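Local coordinates for protein glycoside hydrolase family 31 (Trueperella pyogenes, PDB 5I0F) that degrades cycloalternan as a family 31 glycoside hydrolase, working through a covalent glycosyl-enzyme intermediate, at residues Arg716-Gly719 with Ile723-Tyr726; Ile33-Ser38 with Ser42-Phe47; Tyr238-Ala241 with Arg247-Ile250. All coordinates share one frame; numbering follows the deposited sequence. Where two conformers were deposited one is given.

Interaction 1 of 3, residues Arg716-Gly719 with Ile723-Tyr726; sequences RAVG and IPVY
Val718 and Pro724 meet where the chain passes from one beta sheet of the C-terminal domain to another. Strand 712-717 pairs with 689-694 in a two-stranded sheet, whereas strand 725-728 lies inside the six-stranded antiparallel sheet, and residues 716-719 and 723-726 flank the short connection between them. No hydrogen bond joins the two segments, whose union rests on side-chain packing. Its apolar part is small and close: CG1 of Val718 sits 3.6 Å from CG of Pro724 and 3.8 Å from its CD, the valine crossing the proline ring at about a right angle. CG1 of Val718 lies opposite the carbonyl carbon (chi1 -72°), a torsion that sends this methyl to the proline. Thr692, on strand 689-694, and Val682 also touch Pro724. The polar group is Arg716, bent at chi2 (64°) so that the guanidinium turns back over its own strand. NH1 donates to the carbonyl O of Ala717 at 2.9 Å, with that oxygen lying 30° out of the guanidinium plane, while NE forms a salt bridge with Asp701 on strand 698-701. At the base of the same side chain, the hydroxyl OH of Tyr726 reaches to 3.7 Å from CB of Arg716.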
ATOM      1  N   ARG A 716      22.572 -27.022  -1.655  1.00 33.78           N
ATOM      2  CA  ARG A 716      23.472 -26.348  -0.709  1.00 33.39           C
ATOM      3  C   ARG A 716      23.008 -26.733   0.688  1.00 32.20           C
ATOM      4  O   ARG A 716      21.813 -26.606   0.984  1.00 30.58           O
ATOM      5  CB  ARG A 716      23.304 -24.820  -0.891  1.00 33.40           C
ATOM      6  CG  ARG A 716      24.126 -23.882  -0.006  1.00 33.85           C
ATOM      7  CD  ARG A 716      25.565 -24.089  -0.319  1.00 35.15           C
ATOM      8  NE  ARG A 716      26.535 -23.140   0.204  1.00 34.53           N
ATOM      9  CZ  ARG A 716      27.118 -23.193   1.396  1.00 33.93           C
ATOM     10  NH1 ARG A 716      26.713 -24.020   2.357  1.00 33.81           N
ATOM     11  NH2 ARG A 716      28.092 -22.343   1.640  1.00 34.17           N
ATOM     12  N   ALA A 717      23.932 -27.188   1.537  1.00 31.32           N
ATOM     13  CA  ALA A 717      23.695 -27.226   2.987  1.00 30.91           C
ATOM     14  C   ALA A 717      23.326 -25.812   3.492  1.00 29.91           C
ATOM     15  O   ALA A 717      24.003 -24.848   3.140  1.00 29.46           O
ATOM     16  CB  ALA A 717      24.937 -27.733   3.720  1.00 31.51           C
ATOM     17  N   VAL A 718      22.291 -25.697   4.322  1.00 28.82           N
ATOM     18  CA  VAL A 718      21.859 -24.388   4.836  1.00 28.09           C
ATOM     19  C   VAL A 718      21.724 -24.334   6.369  1.00 28.35           C
ATOM     20  O   VAL A 718      20.618 -24.248   6.925  1.00 27.79           O
ATOM     21  CB  VAL A 718      20.568 -23.887   4.133  1.00 27.28           C
ATOM     22  CG1 VAL A 718      20.879 -23.471   2.706  1.00 27.26           C
ATOM     23  CG2 VAL A 718      19.454 -24.923   4.152  1.00 27.54           C
ATOM     24  N   GLY A 719      22.865 -24.342   7.055  1.00 28.01           N
ATOM     25  CA  GLY A 719      22.886 -23.950   8.462  1.00 27.91           C
ATOM     26  C   GLY A 719      22.352 -22.516   8.569  1.00 27.31           C
ATOM     27  O   GLY A 719      22.246 -21.803   7.563  1.00 25.63           O
ATOM     28  N   ILE A 723      22.633 -18.307   3.778  1.00 22.67           N
ATOM     29  CA  ILE A 723      21.511 -18.165   2.854  1.00 22.44           C
ATOM     30  C   ILE A 723      22.129 -18.385   1.463  1.00 22.75           C
ATOM     31  O   ILE A 723      23.152 -17.789   1.172  1.00 22.71           O
ATOM     32  CB  ILE A 723      20.774 -16.803   2.953  1.00 21.30           C
ATOM     33  CG1 ILE A 723      19.742 -16.675   1.813  1.00 21.20           C
ATOM     34  CG2 ILE A 723      21.728 -15.611   2.973  1.00 21.27           C
ATOM     35  CD1 ILE A 723      18.934 -15.388   1.828  1.00 20.42           C
ATOM     36  N   PRO A 724      21.518 -19.247   0.615  1.00 22.74           N
ATOM     37  CA  PRO A 724      22.123 -19.501  -0.684  1.00 23.22           C
ATOM     38  C   PRO A 724      22.236 -18.242  -1.551  1.00 22.98           C
ATOM     39  O   PRO A 724      21.235 -17.558  -1.826  1.00 22.43           O
ATOM     40  CB  PRO A 724      21.199 -20.550  -1.312  1.00 23.28           C
ATOM     41  CG  PRO A 724      20.582 -21.242  -0.149  1.00 23.31           C
ATOM     42  CD  PRO A 724      20.401 -20.168   0.881  1.00 22.84           C
ATOM     43  N   VAL A 725      23.467 -17.931  -1.926  1.00 22.93           N
ATOM     44  CA  VAL A 725      23.799 -16.748  -2.683  1.00 23.12           C
ATOM     45  C   VAL A 725      24.912 -17.155  -3.625  1.00 24.56           C
ATOM     46  O   VAL A 725      25.920 -17.718  -3.167  1.00 24.89           O
ATOM     47  CB  VAL A 725      24.291 -15.583  -1.786  1.00 22.74           C
ATOM     48  CG1 VAL A 725      24.842 -14.433  -2.635  1.00 22.81           C
ATOM     49  CG2 VAL A 725      23.162 -15.073  -0.884  1.00 22.14           C
ATOM     50  N   TYR A 726      24.731 -16.869  -4.912  1.00 24.69           N
ATOM     51  CA  TYR A 726      25.709 -17.225  -5.945  1.00 26.23           C
ATOM     52  C   TYR A 726      26.121 -15.972  -6.703  1.00 26.76           C
ATOM     53  O   TYR A 726      25.271 -15.158  -7.044  1.00 25.16           O
ATOM     54  CB  TYR A 726      25.106 -18.264  -6.891  1.00 26.47           C
ATOM     55  CG  TYR A 726      24.731 -19.544  -6.170  1.00 26.72           C
ATOM     56  CD1 TYR A 726      23.500 -19.672  -5.558  1.00 26.01           C
ATOM     57  CD2 TYR A 726      25.638 -20.616  -6.070  1.00 27.62           C
ATOM     58  CE1 TYR A 726      23.140 -20.838  -4.891  1.00 26.46           C
ATOM     59  CE2 TYR A 726      25.297 -21.795  -5.401  1.00 28.07           C
ATOM     60  CZ  TYR A 726      24.048 -21.906  -4.815  1.00 27.11           C
ATOM     61  OH  TYR A 726      23.662 -23.039  -4.131  1.00 27.32           O
TER

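Interaction 2 of 3, residues Ile33-Ser38 with Ser42-Phe47; sequences IGATTS and SRMRCF
Strand 33-37 and strand 43-47 face each other across the interior of the beta-rich N-terminal domain, running at 138° to one another with their axes 9.3 Å apart at closest approach. That spacing is about twice the distance between hydrogen-bonded neighbours, and no backbone bond crosses it: the two strands pack face to face, as layers of a beta sandwich do. Ile33, Ala35 and Thr37 bond to strand 91-97, Gly34 and Thr36 to Gln19 and Thr3 on the other side, while 41-49 pairs with 54-62 and 105-113. Met44 spans the gap. Bent at both chi2 (-86°) and chi3, its chain folds so that different atoms serve different partners. The terminal methyl CE presses on CB of Ala35 at 3.5 Å. Nearer the backbone, CG and SD share the methyl CG2 of Thr37, which approaches tip to tip and lies 4.1 Å from CG of Met44. A chi1 of 58° sets CG2 of Thr37 opposite the carbonyl carbon, toward the methionine, while OG1 bonds O of Gly39. Met59, Trp93 and Ala111 also touch Met44. Further along the strands, Phe109 touches both Ile33 and Cys46, and SG of Cys46 rests 4.3 Å from CG2 of Ile33.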
ATOM      1  N   ILE A  33     -31.534  -3.394  -3.317  1.00 28.74           N
ATOM      2  CA  ILE A  33     -31.750  -2.033  -2.839  1.00 27.86           C
ATOM      3  C   ILE A  33     -31.743  -2.037  -1.316  1.00 27.78           C
ATOM      4  O   ILE A  33     -32.594  -2.681  -0.701  1.00 28.51           O
ATOM      5  CB  ILE A  33     -33.105  -1.490  -3.333  1.00 28.31           C
ATOM      6  CG1 ILE A  33     -33.147  -1.505  -4.864  1.00 29.21           C
ATOM      7  CG2 ILE A  33     -33.330  -0.072  -2.827  1.00 28.21           C
ATOM      8  CD1 ILE A  33     -34.509  -1.258  -5.445  1.00 30.21           C
ATOM      9  N   GLY A  34     -30.805  -1.289  -0.733  1.00 27.33           N
ATOM     10  CA  GLY A  34     -30.653  -1.148   0.715  1.00 27.26           C
ATOM     11  C   GLY A  34     -30.914   0.263   1.240  1.00 26.41           C
ATOM     12  O   GLY A  34     -30.637   1.249   0.564  1.00 25.71           O
ATOM     13  N   ALA A  35     -31.462   0.339   2.447  1.00 26.27           N
ATOM     14  CA  ALA A  35     -31.622   1.604   3.179  1.00 26.38           C
ATOM     15  C   ALA A  35     -31.530   1.307   4.660  1.00 26.85           C
ATOM     16  O   ALA A  35     -31.798   0.185   5.079  1.00 27.36           O
ATOM     17  CB  ALA A  35     -32.958   2.262   2.842  1.00 26.50           C
ATOM     18  N   THR A  36     -31.121   2.300   5.446  1.00 27.85           N
ATOM     19  CA  THR A  36     -31.115   2.180   6.886  1.00 29.48           C
ATOM     20  C   THR A  36     -32.013   3.260   7.515  1.00 30.89           C
ATOM     21  O   THR A  36     -32.277   4.311   6.914  1.00 30.63           O
ATOM     22  CB  THR A  36     -29.700   2.300   7.484  1.00 30.92           C
ATOM     23  OG1 THR A  36     -29.183   3.606   7.224  1.00 30.57           O
ATOM     24  CG2 THR A  36     -28.760   1.253   6.886  1.00 31.43           C
ATOM     25  N   THR A  37     -32.481   2.956   8.717  1.00 32.19           N
ATOM     26  CA  THR A  37     -33.232   3.879   9.540  1.00 34.83           C
ATOM     27  C   THR A  37     -32.425   4.192  10.804  1.00 37.66           C
ATOM     28  O   THR A  37     -31.802   3.299  11.385  1.00 38.52           O
ATOM     29  CB  THR A  37     -34.601   3.286   9.910  1.00 34.81           C
ATOM     30  OG1 THR A  37     -34.421   2.039  10.593  1.00 37.62           O
ATOM     31  CG2 THR A  37     -35.416   3.023   8.658  1.00 33.20           C
ATOM     32  N   SER A  38     -32.440   5.464  11.206  1.00 40.20           N
ATOM     33  CA  SER A  38     -31.720   5.933  12.395  1.00 42.36           C
ATOM     34  C   SER A  38     -32.340   5.395  13.675  1.00 43.66           C
ATOM     35  O   SER A  38     -31.633   5.099  14.638  1.00 44.83           O
ATOM     36  CB  SER A  38     -31.682   7.468  12.452  1.00 44.22           C
ATOM     37  OG  SER A  38     -32.981   8.018  12.630  1.00 43.67           O
ATOM     38  N   SER A  42     -41.077  -0.469  12.165  1.00 33.10           N
ATOM     39  CA  SER A  42     -41.863  -1.685  11.996  1.00 34.06           C
ATOM     40  C   SER A  42     -41.985  -2.089  10.530  1.00 34.40           C
ATOM     41  O   SER A  42     -42.257  -3.242  10.245  1.00 35.12           O
ATOM     42  CB  SER A  42     -43.255  -1.501  12.600  1.00 34.73           C
ATOM     43  OG  SER A  42     -43.948  -0.473  11.928  1.00 34.51           O
ATOM     44  N   ARG A  43     -41.777  -1.141   9.613  1.00 34.12           N
ATOM     45  CA  ARG A  43     -41.999  -1.364   8.193  1.00 35.66           C
ATOM     46  C   ARG A  43     -41.158  -0.375   7.383  1.00 33.32           C
ATOM     47  O   ARG A  43     -40.951   0.755   7.797  1.00 31.21           O
ATOM     48  CB  ARG A  43     -43.487  -1.162   7.884  1.00 38.61           C
ATOM     49  CG  ARG A  43     -43.932  -1.490   6.472  1.00 42.17           C
ATOM     50  CD  ARG A  43     -45.441  -1.284   6.305  1.00 45.61           C
ATOM     51  NE  ARG A  43     -45.805   0.145   6.308  1.00 48.35           N
ATOM     52  CZ  ARG A  43     -46.927   0.683   6.822  1.00 52.02           C
ATOM     53  NH1 ARG A  43     -47.856  -0.058   7.437  1.00 53.15           N
ATOM     54  NH2 ARG A  43     -47.115   2.005   6.746  1.00 52.71           N
ATOM     55  N   MET A  44     -40.688  -0.825   6.232  1.00 32.57           N
ATOM     56  CA  MET A  44     -40.051   0.010   5.244  1.00 31.96           C
ATOM     57  C   MET A  44     -40.464  -0.464   3.855  1.00 30.86           C
ATOM     58  O   MET A  44     -40.414  -1.673   3.569  1.00 30.12           O
ATOM     59  CB  MET A  44     -38.541  -0.122   5.366  1.00 34.35           C
ATOM     60  CG  MET A  44     -37.893   0.935   6.220  1.00 36.90           C
ATOM     61  SD  MET A  44     -37.557   2.379   5.195  1.00 42.41           S
ATOM     62  CE  MET A  44     -36.067   1.785   4.394  1.00 36.80           C
ATOM     63  N   ARG A  45     -40.839   0.479   2.996  1.00 29.58           N
ATOM     64  CA  ARG A  45     -41.197   0.165   1.623  1.00 31.43           C
ATOM     65  C   ARG A  45     -40.430   1.029   0.651  1.00 29.97           C
ATOM     66  O   ARG A  45     -40.113   2.178   0.939  1.00 28.80           O
ATOM     67  CB  ARG A  45     -42.712   0.310   1.415  1.00 34.22           C
ATOM     68  CG  ARG A  45     -43.481  -0.691   2.267  1.00 37.04           C
ATOM     69  CD  ARG A  45     -44.985  -0.686   2.085  1.00 41.01           C
ATOM     70  NE  ARG A  45     -45.559   0.647   2.223  1.00 43.41           N
ATOM     71  CZ  ARG A  45     -46.794   0.916   2.645  1.00 47.11           C
ATOM     72  NH1 ARG A  45     -47.179   2.191   2.708  1.00 48.19           N
ATOM     73  NH2 ARG A  45     -47.642  -0.050   3.028  1.00 48.02           N
ATOM     74  N   CYS A  46     -40.095   0.445  -0.491  1.00 29.74           N
ATOM     75  CA  CYS A  46     -39.453   1.158  -1.588  1.00 29.24           C
ATOM     76  C   CYS A  46     -40.476   1.333  -2.706  1.00 30.32           C
ATOM     77  O   CYS A  46     -41.002   0.343  -3.237  1.00 30.84           O
ATOM     78  CB  CYS A  46     -38.254   0.364  -2.107  1.00 29.07           C
ATOM     79  SG  CYS A  46     -37.355   1.220  -3.415  1.00 29.55           S
ATOM     80  N   PHE A  47     -40.750   2.581  -3.062  1.00 30.70           N
ATOM     81  CA  PHE A  47     -41.648   2.906  -4.172  1.00 33.35           C
ATOM     82  C   PHE A  47     -40.814   3.223  -5.409  1.00 33.91           C
ATOM     83  O   PHE A  47     -40.003   4.159  -5.367  1.00 33.34           O
ATOM     84  CB  PHE A  47     -42.487   4.134  -3.830  1.00 34.84           C
ATOM     85  CG  PHE A  47     -43.503   3.896  -2.753  1.00 35.59           C
ATOM     86  CD1 PHE A  47     -43.133   3.925  -1.419  1.00 34.89           C
ATOM     87  CD2 PHE A  47     -44.839   3.652  -3.074  1.00 38.08           C
ATOM     88  CE1 PHE A  47     -44.072   3.714  -0.418  1.00 35.79           C
ATOM     89  CE2 PHE A  47     -45.785   3.436  -2.075  1.00 38.92           C
ATOM     90  CZ  PHE A  47     -45.396   3.473  -0.745  1.00 37.61           C
TER

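Interaction 3 of 3, residues Tyr238-Ala241 with Arg247-Ile250; sequences YDVA and RILI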
ATOM      1  N   TYR A 238      -8.560  -6.593 -14.069  1.00 19.57           N
ATOM      2  CA  TYR A 238      -7.793  -7.441 -15.002  1.00 20.10           C
ATOM      3  C   TYR A 238      -8.197  -8.894 -14.817  1.00 20.22           C
ATOM      4  O   TYR A 238      -8.156  -9.429 -13.688  1.00 20.38           O
ATOM      5  CB  TYR A 238      -6.259  -7.273 -14.794  1.00 19.92           C
ATOM      6  CG  TYR A 238      -5.861  -5.826 -14.890  1.00 20.09           C
ATOM      7  CD1 TYR A 238      -5.616  -5.240 -16.130  1.00 20.67           C
ATOM      8  CD2 TYR A 238      -5.804  -5.014 -13.756  1.00 20.28           C
ATOM      9  CE1 TYR A 238      -5.315  -3.892 -16.227  1.00 21.29           C
ATOM     10  CE2 TYR A 238      -5.506  -3.664 -13.844  1.00 20.02           C
ATOM     11  CZ  TYR A 238      -5.266  -3.113 -15.082  1.00 20.51           C
ATOM     12  OH  TYR A 238      -4.965  -1.794 -15.192  1.00 21.52           O
ATOM     13  N   ASP A 239      -8.621  -9.516 -15.913  1.00 20.52           N
ATOM     14  CA  ASP A 239      -8.842 -10.955 -15.993  1.00 21.00           C
ATOM     15  C   ASP A 239      -7.728 -11.464 -16.893  1.00 20.61           C
ATOM     16  O   ASP A 239      -7.777 -11.307 -18.130  1.00 20.31           O
ATOM     17  CB  ASP A 239     -10.231 -11.226 -16.574  1.00 22.17           C
ATOM     18  CG  ASP A 239     -10.603 -12.688 -16.578  1.00 23.13           C
ATOM     19  OD1 ASP A 239      -9.789 -13.541 -16.940  1.00 23.51           O
ATOM     20  OD2 ASP A 239     -11.747 -12.989 -16.236  1.00 24.77           O
ATOM     21  N   VAL A 240      -6.695 -12.009 -16.267  1.00 20.41           N
ATOM     22  CA  VAL A 240      -5.440 -12.253 -16.955  1.00 20.61           C
ATOM     23  C   VAL A 240      -5.467 -13.671 -17.512  1.00 21.68           C
ATOM     24  O   VAL A 240      -4.819 -14.588 -16.994  1.00 21.40           O
ATOM     25  CB  VAL A 240      -4.212 -12.010 -16.073  1.00 20.57           C
ATOM     26  CG1 VAL A 240      -2.938 -12.035 -16.918  1.00 20.63           C
ATOM     27  CG2 VAL A 240      -4.336 -10.664 -15.351  1.00 20.43           C
ATOM     28  N   ALA A 241      -6.236 -13.827 -18.578  1.00 22.18           N
ATOM     29  CA  ALA A 241      -6.388 -15.121 -19.229  1.00 23.32           C
ATOM     30  C   ALA A 241      -6.923 -16.207 -18.287  1.00 24.46           C
ATOM     31  O   ALA A 241      -6.481 -17.373 -18.362  1.00 25.39           O
ATOM     32  CB  ALA A 241      -5.067 -15.550 -19.884  1.00 23.89           C
ATOM     33  N   ARG A 247      -6.762 -14.292 -23.604  1.00 23.01           N
ATOM     34  CA  ARG A 247      -7.139 -12.885 -23.546  1.00 22.54           C
ATOM     35  C   ARG A 247      -6.901 -12.308 -22.159  1.00 21.85           C
ATOM     36  O   ARG A 247      -7.293 -12.910 -21.153  1.00 21.20           O
ATOM     37  CB  ARG A 247      -8.608 -12.706 -23.913  1.00 22.79           C
ATOM     38  CG  ARG A 247      -8.961 -13.006 -25.353  1.00 23.53           C
ATOM     39  CD  ARG A 247      -8.456 -11.942 -26.312  1.00 23.79           C
ATOM     40  NE  ARG A 247      -8.713 -12.247 -27.715  1.00 24.23           N
ATOM     41  CZ  ARG A 247      -7.965 -13.016 -28.506  1.00 24.96           C
ATOM     42  NH1 ARG A 247      -6.862 -13.623 -28.058  1.00 24.63           N
ATOM     43  NH2 ARG A 247      -8.335 -13.195 -29.778  1.00 25.55           N
ATOM     44  N   ILE A 248      -6.262 -11.142 -22.132  1.00 21.41           N
ATOM     45  CA  ILE A 248      -6.258 -10.249 -20.966  1.00 20.91           C
ATOM     46  C   ILE A 248      -7.446  -9.301 -21.140  1.00 21.34           C
ATOM     47  O   ILE A 248      -7.433  -8.438 -22.015  1.00 22.00           O
ATOM     48  CB  ILE A 248      -4.939  -9.458 -20.850  1.00 20.41           C
ATOM     49  CG1 ILE A 248      -3.742 -10.425 -20.829  1.00 20.84           C
ATOM     50  CG2 ILE A 248      -4.954  -8.580 -19.612  1.00 19.93           C
ATOM     51  CD1 ILE A 248      -2.391  -9.759 -20.698  1.00 21.00           C
ATOM     52  N   LEU A 249      -8.474  -9.479 -20.322  0.50 21.48           N
ATOM     53  CA  LEU A 249      -9.642  -8.609 -20.338  0.50 21.63           C
ATOM     54  C   LEU A 249      -9.413  -7.498 -19.328  0.50 21.14           C
ATOM     55  O   LEU A 249      -9.099  -7.773 -18.164  0.50 20.32           O
ATOM     56  CB  LEU A 249     -10.902  -9.381 -19.958  0.50 22.44           C
ATOM     57  CG  LEU A 249     -11.110 -10.739 -20.625  0.50 23.05           C
ATOM     58  CD1 LEU A 249     -12.411 -11.371 -20.142  0.50 23.63           C
ATOM     59  CD2 LEU A 249     -11.091 -10.615 -22.137  0.50 23.66           C
ATOM     60  N   ILE A 250      -9.550  -6.256 -19.788  1.00 20.83           N
ATOM     61  CA  ILE A 250      -9.281  -5.068 -18.990  1.00 20.62           C
ATOM     62  C   ILE A 250     -10.589  -4.316 -18.886  1.00 21.17           C
ATOM     63  O   ILE A 250     -11.240  -4.090 -19.903  1.00 21.60           O
ATOM     64  CB  ILE A 250      -8.213  -4.184 -19.671  1.00 20.64           C
ATOM     65  CG1 ILE A 250      -6.905  -4.976 -19.792  1.00 20.62           C
ATOM     66  CG2 ILE A 250      -7.940  -2.900 -18.871  1.00 20.16           C
ATOM     67  CD1 ILE A 250      -5.786  -4.230 -20.470  1.00 21.29           C
TER
HETATM   68  O   HOH W   1      -9.721 -13.862 -19.845  1.00 27.13           O
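The ring of Tyr238 lies against Ile250, its neighbour across the strand pair, and the isoleucine meets it obliquely. CE1 of Tyr238 is 3.9 Å from CG2 of Ile250, while CD1 of the ring stands equally far from CG1, so both branches of the isoleucine are used. Phe178 meets the same ring with its plane turned by about 40°, and Phe228 and Val230 touch both Tyr238 and Ile250. The other flat group, the carboxylate of Asp239, serves several donors: OD2 takes a salt bridge from NE of Arg191 and a hydrogen bond with OG1 of Thr243, and OD1 accepts from N of Ala242. A water 2.9 Å from OD1 of Asp239 also reaches O of Arg247, bridging the strands. These residues belong to an antiparallel beta hairpin, strands 236-240 and 247-253, lying between strands 160-168 and 191-194 of a six-stranded antiparallel sheet. Asp239 and Leu249 form a hydrogen-bonded pair, their CB atoms 3.9 Å apart. N of Asp239 donates to O of Leu249 almost straight, at 174° and in the carbonyl plane, and the return bond from N of Leu249 to O of Asp239 is more bent, at 157°. On the face shared with Tyr238 and Ile250, CG1 of Val240 packs 4.3 Å from CG1 of Ile248. Val240 centres an inverse gamma turn; N of Ala241 is shared between two weak bonds, to O of Asp239 within that turn and to O of Arg247 across the strands, 2.9 Å away.

The three contacts illustrate different ways of joining beta strands: a backbone-bonded hairpin in interaction 3, strands packed face to face in interaction 2, and a short link between sheets in interaction 1. They follow the chain in the order 2, 3, 1 and nowhere touch. Interactions 1 and 2, in the C-terminal and N-terminal domains, stand on opposite sides of the molecule with centres 64 Å apart; interaction 3 is 38 Å from the first and 39 Å from the second, centre to centre. None includes a residue known to line the glycan pockets, which draw on residues such as Trp429, Arg516 and Asp532. All three lie in beta sheets outside the catalytic TIM barrel.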